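Chloromuconate cycloisomerase (Rhodococcus opacus, PDB 4M0X) is a manganese-bound member of the enolase superfamily, combining an enolase-type N-terminal domain with a C-terminal domain related to TIM barrels. Local coordinates at residues A[13-18]-A[330-335]; A[300-305]-A[324-329]; A[336-341]-A[359-364]. All blocks are in the same frame, centred on the assembly; numbering follows the deposited sequence.

In the fold
From the N terminus, strand 5-17 supplies the first half of contact 1, which stays open for more than 300 residues until the chain returns at 330-335. Within that span lies contact 2, where the loop leading into helix 304-316 meets the one following strand 323-324. Contact 3 comes afterwards in series: 336-341 continues directly from 330-335 and is met by 359-364 at the start of helix 362-368. Contact 1 ties the antiparallel sheet of the N-terminal domain to the barrel domain, contact 2 joins two neighbouring barrel loops, and contact 3 brings in the C-terminal helix. All three touch one another; the centres of contacts 1 and 2 lie about 11 Å apart.

Contact 1 of 3, residues A[13-18]-A[330-335]; sequences VDLPSR and GLLIDE
Ser17 forms a single beta bridge with Leu332, and this joins the antiparallel sheet of the enolase-type N-terminal domain to a loop of the barrel domain. Two backbone bonds define it: Arg18 N gives to Leu331 O at 2.7 Å with a nearly straight N-H...O angle of 167°, and Ile333 N gives to Pro16 O at 3.0 Å. The Arg18 side chain then bends at chi3 (-97°) and brings its guanidinium back against the loop. There NH1 makes a weak hydrogen bond to Leu332 O at 3.1 Å, near the plane of the group. Gly330 O is also close, but its angle to NH1 is too poor for a hydrogen bond. Ile333 serves two partners with its two branches. CG1 sits between the backbone N and the carbonyl carbon (chi1 53°) and packs obliquely on the Pro16 ring, with CG1 at 3.4 Å from Pro16 CB, while CD1 continues over the Pro16 carbonyl. The other branch, CG2, is placed over the centre of one face of the Arg18 guanidinium, 3.5 Å above its plane. Further back along the strand, Leu15 points into the loop and is backed by Tyr368 of the C-terminal helix and by Gln31 of the neighbouring strand. Both of its methyls lie against the backbone O of Asp334, CD2 at 3.6 Å, and CD1 also meets Leu332 CD1 at 3.9 Å.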
loop_
_atom_site.group_PDB
_atom_site.type_symbol
_atom_site.label_atom_id
_atom_site.label_comp_id
_atom_site.label_asym_id
_atom_site.label_seq_id
_atom_site.Cartn_x
_atom_site.Cartn_y
_atom_site.Cartn_z
ATOM N N VAL A 13 -6.283 -36.457 -34.123
ATOM C CA VAL A 13 -5.242 -37.470 -34.326
ATOM C C VAL A 13 -4.776 -38.098 -33.005
ATOM O O VAL A 13 -4.600 -37.402 -31.989
ATOM C CB VAL A 13 -4.009 -36.847 -35.001
ATOM C CG1 VAL A 13 -2.901 -37.898 -35.155
ATOM C CG2 VAL A 13 -4.386 -36.174 -36.297
ATOM N N ASP A 14 -4.574 -39.401 -32.987
ATOM C CA ASP A 14 -4.103 -40.023 -31.745
ATOM C C ASP A 14 -2.739 -40.555 -32.047
ATOM O O ASP A 14 -2.562 -41.236 -33.045
ATOM C CB ASP A 14 -4.993 -41.175 -31.260
ATOM C CG ASP A 14 -6.411 -40.733 -30.855
ATOM O OD1 ASP A 14 -6.601 -39.785 -30.028
ATOM O OD2 ASP A 14 -7.355 -41.394 -31.357
ATOM N N LEU A 15 -1.773 -40.246 -31.204
ATOM C CA LEU A 15 -0.390 -40.632 -31.484
ATOM C C LEU A 15 0.180 -41.566 -30.450
ATOM O O LEU A 15 0.189 -41.258 -29.255
ATOM C CB LEU A 15 0.505 -39.387 -31.632
ATOM C CG LEU A 15 0.226 -38.557 -32.888
ATOM C CD1 LEU A 15 1.177 -37.384 -32.973
ATOM C CD2 LEU A 15 0.319 -39.416 -34.148
ATOM N N PRO A 16 0.669 -42.720 -30.902
ATOM C CA PRO A 16 1.283 -43.714 -30.013
ATOM C C PRO A 16 2.447 -43.106 -29.232
ATOM O O PRO A 16 3.302 -42.457 -29.810
ATOM C CB PRO A 16 1.778 -44.773 -30.987
ATOM C CG PRO A 16 2.082 -43.998 -32.217
ATOM C CD PRO A 16 0.915 -43.046 -32.309
ATOM N N SER A 17 2.465 -43.322 -27.924
ATOM C CA SER A 17 3.448 -42.686 -27.046
ATOM C C SER A 17 4.291 -43.686 -26.265
ATOM O O SER A 17 3.765 -44.641 -25.709
ATOM C CB SER A 17 2.740 -41.757 -26.073
ATOM O OG SER A 17 3.481 -41.697 -24.880
ATOM N N ARG A 18 5.592 -43.419 -26.184
ATOM C CA ARG A 18 6.590 -44.372 -25.672
ATOM C C ARG A 18 6.370 -44.861 -24.232
ATOM O O ARG A 18 6.710 -46.001 -23.912
ATOM C CB ARG A 18 7.995 -43.795 -25.839
ATOM C CG ARG A 18 9.081 -44.835 -25.981
ATOM C CD ARG A 18 10.393 -44.198 -26.416
ATOM N NE ARG A 18 10.629 -44.291 -27.858
ATOM C CZ ARG A 18 10.292 -43.353 -28.744
ATOM N NH1 ARG A 18 9.682 -42.241 -28.344
ATOM N NH2 ARG A 18 10.571 -43.523 -30.034
ATOM N N GLY A 330 10.172 -36.236 -28.520
ATOM C CA GLY A 330 11.094 -37.362 -28.268
ATOM C C GLY A 330 10.444 -38.645 -27.764
ATOM O O GLY A 330 10.864 -39.744 -28.146
ATOM N N LEU A 331 9.417 -38.483 -26.917
ATOM C CA LEU A 331 8.565 -39.554 -26.402
ATOM C C LEU A 331 7.453 -40.134 -27.313
ATOM O O LEU A 331 6.799 -41.109 -26.924
ATOM C CB LEU A 331 7.911 -39.106 -25.094
ATOM C CG LEU A 331 8.784 -39.243 -23.843
ATOM C CD1 LEU A 331 7.941 -38.868 -22.636
ATOM C CD2 LEU A 331 9.404 -40.638 -23.687
ATOM N N LEU A 332 7.194 -39.542 -28.476
ATOM C CA LEU A 332 6.210 -40.112 -29.405
ATOM C C LEU A 332 6.892 -41.172 -30.270
ATOM O O LEU A 332 8.034 -40.953 -30.649
ATOM C CB LEU A 332 5.614 -39.018 -30.284
ATOM C CG LEU A 332 4.902 -37.873 -29.552
ATOM C CD1 LEU A 332 4.217 -36.943 -30.534
ATOM C CD2 LEU A 332 3.895 -38.394 -28.532
ATOM N N ILE A 333 6.242 -42.320 -30.549
ATOM C CA ILE A 333 6.830 -43.293 -31.484
ATOM C C ILE A 333 6.494 -42.997 -32.931
ATOM O O ILE A 333 7.213 -43.443 -33.813
ATOM C CB ILE A 333 6.622 -44.800 -31.160
ATOM C CG1 ILE A 333 5.168 -45.143 -30.940
ATOM C CG2 ILE A 333 7.430 -45.218 -29.940
ATOM C CD1 ILE A 333 4.850 -45.475 -29.487
ATOM N N ASP A 334 5.463 -42.209 -33.185
ATOM C CA ASP A 334 5.180 -41.760 -34.544
ATOM C C ASP A 334 4.393 -40.443 -34.546
ATOM O O ASP A 334 3.851 -40.053 -33.523
ATOM C CB ASP A 334 4.416 -42.836 -35.299
ATOM C CG ASP A 334 4.581 -42.747 -36.812
ATOM O OD1 ASP A 334 4.921 -41.679 -37.374
ATOM O OD2 ASP A 334 4.327 -43.779 -37.457
ATOM N N GLU A 335 4.337 -39.776 -35.699
ATOM C CA GLU A 335 3.884 -38.388 -35.803
ATOM C C GLU A 335 3.137 -38.118 -37.113
ATOM O O GLU A 335 2.999 -39.012 -37.928
ATOM C CB GLU A 335 5.071 -37.428 -35.654
ATOM C CG GLU A 335 5.860 -37.643 -34.369
ATOM C CD GLU A 335 6.390 -36.349 -33.726
ATOM O OE1 GLU A 335 5.664 -35.292 -33.791
ATOM O OE2 GLU A 335 7.530 -36.414 -33.145
#

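Contact 2 of 3, residues A[300-305]-A[324-329]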
loop_
_atom_site.group_PDB
_atom_site.type_symbol
_atom_site.label_atom_id
_atom_site.label_comp_id
_atom_site.label_asym_id
_atom_site.label_seq_id
_atom_site.Cartn_x
_atom_site.Cartn_y
_atom_site.Cartn_z
ATOM N N THR A 300 3.457 -28.560 -23.385
ATOM C CA THR A 300 2.046 -28.786 -23.094
ATOM C C THR A 300 1.740 -30.214 -22.571
ATOM O O THR A 300 0.959 -30.379 -21.641
ATOM C CB THR A 300 1.140 -28.327 -24.257
ATOM O OG1 THR A 300 1.234 -26.909 -24.393
ATOM C CG2 THR A 300 -0.295 -28.672 -23.987
ATOM N N PRO A 301 2.364 -31.252 -23.133
ATOM C CA PRO A 301 3.318 -31.297 -24.222
ATOM C C PRO A 301 2.577 -31.289 -25.545
ATOM O O PRO A 301 1.371 -31.083 -25.581
ATOM C CB PRO A 301 4.044 -32.647 -24.001
ATOM C CG PRO A 301 3.386 -33.282 -22.816
ATOM C CD PRO A 301 2.054 -32.611 -22.668
ATOM N N GLU A 302 3.303 -31.532 -26.619
ATOM C CA GLU A 302 2.761 -31.425 -27.959
ATOM C C GLU A 302 3.573 -32.352 -28.867
ATOM O O GLU A 302 4.627 -32.890 -28.458
ATOM C CB GLU A 302 2.812 -29.956 -28.429
ATOM C CG GLU A 302 4.184 -29.269 -28.411
ATOM C CD GLU A 302 4.952 -29.463 -27.108
ATOM O OE1 GLU A 302 5.862 -30.334 -27.085
ATOM O OE2 GLU A 302 4.623 -28.779 -26.100
ATOM N N SER A 303 3.076 -32.559 -30.079
ATOM C CA SER A 303 3.765 -33.368 -31.038
ATOM C C SER A 303 4.832 -32.491 -31.681
ATOM O O SER A 303 5.075 -31.366 -31.229
ATOM C CB SER A 303 2.780 -33.794 -32.089
ATOM O OG SER A 303 2.423 -32.645 -32.820
ATOM N N SER A 304 5.442 -32.977 -32.763
ATOM C CA SER A 304 6.420 -32.167 -33.478
ATOM C C SER A 304 5.835 -30.989 -34.242
ATOM O O SER A 304 6.564 -30.036 -34.526
ATOM C CB SER A 304 7.281 -33.023 -34.377
ATOM O OG SER A 304 8.194 -33.742 -33.564
ATOM N N VAL A 305 4.535 -31.032 -34.550
ATOM C CA VAL A 305 3.896 -29.906 -35.238
ATOM C C VAL A 305 3.957 -28.584 -34.434
ATOM O O VAL A 305 4.526 -27.593 -34.923
ATOM C CB VAL A 305 2.447 -30.219 -35.660
ATOM C CG1 VAL A 305 1.814 -29.032 -36.405
ATOM C CG2 VAL A 305 2.395 -31.490 -36.496
ATOM N N CYS A 324 14.346 -25.105 -21.039
ATOM C CA CYS A 324 13.316 -25.517 -21.981
ATOM C C CYS A 324 12.927 -27.030 -21.826
ATOM O O CYS A 324 13.786 -27.922 -21.715
ATOM C CB CYS A 324 13.774 -25.182 -23.383
ATOM S SG CYS A 324 12.844 -26.009 -24.676
ATOM N N GLU A 325 11.634 -27.306 -21.803
ATOM C CA GLU A 325 11.168 -28.670 -21.602
ATOM C C GLU A 325 10.544 -29.265 -22.877
ATOM O O GLU A 325 9.542 -29.971 -22.796
ATOM C CB GLU A 325 10.171 -28.746 -20.419
ATOM C CG GLU A 325 8.977 -27.790 -20.538
ATOM C CD GLU A 325 7.857 -28.045 -19.519
ATOM O OE1 GLU A 325 7.986 -28.922 -18.625
ATOM O OE2 GLU A 325 6.810 -27.368 -19.619
ATOM N N LEU A 326 11.117 -29.000 -24.050
ATOM C CA LEU A 326 10.481 -29.513 -25.255
ATOM C C LEU A 326 10.897 -30.928 -25.588
ATOM O O LEU A 326 11.350 -31.174 -26.696
ATOM C CB LEU A 326 10.721 -28.622 -26.450
ATOM C CG LEU A 326 9.734 -27.494 -26.641
ATOM C CD1 LEU A 326 10.169 -26.628 -27.812
ATOM C CD2 LEU A 326 8.346 -28.048 -26.891
ATOM N N PHE A 327 10.709 -31.853 -24.642
ATOM C CA PHE A 327 11.121 -33.259 -24.763
ATOM C C PHE A 327 9.956 -34.075 -25.324
ATOM O O PHE A 327 10.136 -35.196 -25.781
ATOM C CB PHE A 327 11.448 -33.816 -23.380
ATOM C CG PHE A 327 10.254 -33.833 -22.475
ATOM C CD1 PHE A 327 9.346 -34.882 -22.516
ATOM C CD2 PHE A 327 9.991 -32.770 -21.638
ATOM C CE1 PHE A 327 8.205 -34.884 -21.725
ATOM C CE2 PHE A 327 8.861 -32.761 -20.840
ATOM C CZ PHE A 327 7.962 -33.817 -20.887
ATOM N N GLY A 328 8.755 -33.520 -25.255
ATOM C CA GLY A 328 7.534 -34.245 -25.617
ATOM C C GLY A 328 7.619 -35.092 -26.868
ATOM O O GLY A 328 7.502 -36.318 -26.789
ATOM N N PRO A 329 7.807 -34.450 -28.040
ATOM C CA PRO A 329 8.034 -35.209 -29.277
ATOM C C PRO A 329 9.017 -36.408 -29.148
ATOM O O PRO A 329 8.701 -37.483 -29.596
ATOM C CB PRO A 329 8.576 -34.144 -30.227
ATOM C CG PRO A 329 7.882 -32.914 -29.783
ATOM C CD PRO A 329 7.868 -32.995 -28.285
#
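Pro329 lays its ring along the backbone of 302-304, with CD 3.2 Å from Glu302 O and CG 3.5 Å from Ser303 O. At the far end of this run its CB lies 3.4 Å from Ser304 OG, a hydroxyl whose polar partner is Leu341 N. No hydrogen bond crosses between the two segments, so the fit rests on van der Waals contact. Glu302 contributes through a curled side chain: CG lies between the backbone N and the carbonyl carbon (chi1 56°), and a further bend at chi2 (-48°) sets the carboxylate between the two segments. OE2 there accepts Thr300 N at 3.0 Å with an N-H...O angle of 168°, nearly along its C-O axis, which helps to fix the group's rotation. The other oxygen, OE1, faces Leu326 CD2 at 3.4 Å, the two side chains crossing at about a right angle. These are the loops that follow the last two parallel strands of the barrel, 294-297 and 323-324, on the side where the manganese ion sits; the Pro301 side chain is about 9 Å from the metal. An inverse gamma turn centred on Leu326 leads the second loop toward Gly328, whose CA comes 4.2 Å from Pro301 CB. Pro301 itself follows a cis peptide bond. Ser303 is the N-cap of helix 304-316, its OG accepting Val305 N at 3.2 Å and also bonded to Glu49 of the N-terminal domain.

Contact 3 of 3, residues A[336-341]-A[359-364]; sequences VVTEPL and NLDEER
Thr338 carries OG1 between its backbone N and carbonyl carbon (chi1 54°), leaving CG2 to reach across to Leu360 O at 3.3 Å, with Asp361 CB beside it. The Asp361 carboxylate carbon is anti to the backbone N (chi1 176°), which directs the carboxylate to the start of its own helix while CB faces 336-341. A water 2.7 Å from Thr338 OG1, to which it is hydrogen-bonded, accepts from Glu339 N and Asn359 N and so bridges the two segments. The backbones themselves meet in a single beta bridge, Val337 with Leu360, that fastens the loop before strand 347-349 to the approach of the C-terminal helix 362-368. Its bonds run in both directions: Asp361 N gives to Val336 O at 2.8 Å, straight at the hydrogen (166°) but from above the carbonyl plane, and Thr338 N gives to Asn359 O at 2.9 Å. Alongside, Val336 and Leu360 point the same way, with CG2 of Val336 3.9 Å from CD2 of Leu360; both also touch Leu35 of the N-terminal domain's sheet. Asp361 is the helix N-cap. Its OD1 takes Arg364 N at 2.9 Å from above the carboxylate plane and, more weakly, Glu363 N. The second oxygen, OD2, forms a salt bridge to Arg364 NE at 3.0 Å, and Arg364 NH1 goes on to a salt bridge with Asp334 OD1.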
loop_
_atom_site.group_PDB
_atom_site.type_symbol
_atom_site.label_atom_id
_atom_site.label_comp_id
_atom_site.label_asym_id
_atom_site.label_seq_id
_atom_site.Cartn_x
_atom_site.Cartn_y
_atom_site.Cartn_z
ATOM N N VAL A 336 2.616 -36.910 -37.308
ATOM C CA VAL A 336 2.048 -36.578 -38.633
ATOM C C VAL A 336 2.990 -35.700 -39.469
ATOM O O VAL A 336 2.598 -35.140 -40.474
ATOM C CB VAL A 336 0.578 -36.058 -38.605
ATOM C CG1 VAL A 336 -0.320 -37.060 -37.904
ATOM C CG2 VAL A 336 0.446 -34.685 -37.962
ATOM N N VAL A 337 4.252 -35.610 -39.072
ATOM C CA VAL A 337 5.215 -34.864 -39.889
ATOM C C VAL A 337 6.148 -35.796 -40.631
ATOM O O VAL A 337 6.254 -36.954 -40.296
ATOM C CB VAL A 337 5.989 -33.767 -39.109
ATOM C CG1 VAL A 337 5.031 -32.644 -38.732
ATOM C CG2 VAL A 337 6.708 -34.308 -37.891
ATOM N N THR A 338 6.797 -35.294 -41.663
ATOM C CA THR A 338 7.779 -36.088 -42.349
ATOM C C THR A 338 9.108 -36.222 -41.562
ATOM O O THR A 338 9.805 -37.197 -41.717
ATOM C CB THR A 338 8.046 -35.538 -43.753
ATOM O OG1 THR A 338 8.403 -34.157 -43.661
ATOM C CG2 THR A 338 6.824 -35.695 -44.605
ATOM N N GLU A 339 9.440 -35.229 -40.734
ATOM C CA GLU A 339 10.675 -35.187 -39.959
ATOM C C GLU A 339 10.394 -34.580 -38.589
ATOM O O GLU A 339 10.232 -33.364 -38.476
ATOM C CB GLU A 339 11.728 -34.348 -40.673
ATOM C CG GLU A 339 12.320 -35.022 -41.895
ATOM C CD GLU A 339 13.043 -34.052 -42.809
ATOM O OE1 GLU A 339 13.743 -33.135 -42.297
ATOM O OE2 GLU A 339 12.914 -34.219 -44.048
ATOM N N PRO A 340 10.320 -35.425 -37.540
ATOM C CA PRO A 340 10.069 -34.960 -36.177
ATOM C C PRO A 340 11.239 -34.136 -35.643
ATOM O O PRO A 340 12.237 -33.973 -36.340
ATOM C CB PRO A 340 9.924 -36.273 -35.403
ATOM C CG PRO A 340 10.755 -37.254 -36.168
ATOM C CD PRO A 340 10.434 -36.893 -37.593
ATOM N N LEU A 341 11.129 -33.605 -34.434
ATOM C CA LEU A 341 12.198 -32.781 -33.900
ATOM C C LEU A 341 13.443 -33.636 -33.672
ATOM O O LEU A 341 13.353 -34.802 -33.248
ATOM C CB LEU A 341 11.754 -32.095 -32.602
ATOM C CG LEU A 341 10.533 -31.150 -32.598
ATOM C CD1 LEU A 341 10.270 -30.651 -31.188
ATOM C CD2 LEU A 341 10.672 -29.977 -33.560
ATOM N N ASN A 359 6.812 -30.607 -42.088
ATOM C CA ASN A 359 5.800 -30.778 -43.125
ATOM C C ASN A 359 4.852 -31.916 -42.829
ATOM O O ASN A 359 5.229 -32.875 -42.159
ATOM C CB ASN A 359 6.492 -31.019 -44.437
ATOM C CG ASN A 359 7.223 -29.783 -44.933
ATOM O OD1 ASN A 359 8.447 -29.749 -44.945
ATOM N ND2 ASN A 359 6.467 -28.749 -45.333
ATOM N N LEU A 360 3.605 -31.814 -43.284
ATOM C CA LEU A 360 2.706 -32.959 -43.168
ATOM C C LEU A 360 3.210 -34.247 -43.830
ATOM O O LEU A 360 3.831 -34.236 -44.890
ATOM C CB LEU A 360 1.357 -32.649 -43.767
ATOM C CG LEU A 360 0.322 -32.287 -42.728
ATOM C CD1 LEU A 360 -1.032 -32.248 -43.418
ATOM C CD2 LEU A 360 0.332 -33.257 -41.550
ATOM N N ASP A 361 2.912 -35.366 -43.199
ATOM C CA ASP A 361 2.951 -36.621 -43.897
ATOM C C ASP A 361 1.518 -37.114 -43.987
ATOM O O ASP A 361 0.955 -37.588 -43.004
ATOM C CB ASP A 361 3.830 -37.622 -43.163
ATOM C CG ASP A 361 3.824 -38.993 -43.810
ATOM O OD1 ASP A 361 2.753 -39.449 -44.301
ATOM O OD2 ASP A 361 4.907 -39.626 -43.793
ATOM N N GLU A 362 0.942 -37.030 -45.179
ATOM C CA GLU A 362 -0.495 -37.264 -45.314
ATOM C C GLU A 362 -0.911 -38.723 -45.110
ATOM O O GLU A 362 -2.052 -39.022 -44.781
ATOM C CB GLU A 362 -1.007 -36.669 -46.614
ATOM C CG GLU A 362 -1.038 -35.160 -46.542
ATOM C CD GLU A 362 -2.004 -34.547 -47.524
ATOM O OE1 GLU A 362 -3.239 -34.758 -47.367
ATOM O OE2 GLU A 362 -1.528 -33.853 -48.452
ATOM N N GLU A 363 0.035 -39.625 -45.267
ATOM C CA GLU A 363 -0.250 -41.014 -44.995
ATOM C C GLU A 363 -0.334 -41.226 -43.494
ATOM O O GLU A 363 -1.283 -41.863 -43.006
ATOM C CB GLU A 363 0.791 -41.941 -45.649
ATOM C CG GLU A 363 0.673 -43.413 -45.283
ATOM C CD GLU A 363 -0.700 -44.021 -45.540
ATOM O OE1 GLU A 363 -1.550 -43.413 -46.241
ATOM O OE2 GLU A 363 -0.922 -45.142 -45.024
ATOM N N ARG A 364 0.634 -40.675 -42.760
ATOM C CA ARG A 364 0.593 -40.748 -41.294
ATOM C C ARG A 364 -0.643 -40.055 -40.714
ATOM O O ARG A 364 -1.265 -40.571 -39.779
ATOM C CB ARG A 364 1.846 -40.142 -40.698
ATOM C CG ARG A 364 2.975 -41.104 -40.540
ATOM C CD ARG A 364 4.236 -40.325 -40.761
ATOM N NE ARG A 364 5.297 -41.199 -41.227
ATOM C CZ ARG A 364 6.343 -41.514 -40.494
ATOM N NH1 ARG A 364 6.468 -40.962 -39.285
ATOM N NH2 ARG A 364 7.273 -42.331 -40.976
HETATM O O HOH W 1 8.543 -32.718 -41.391
#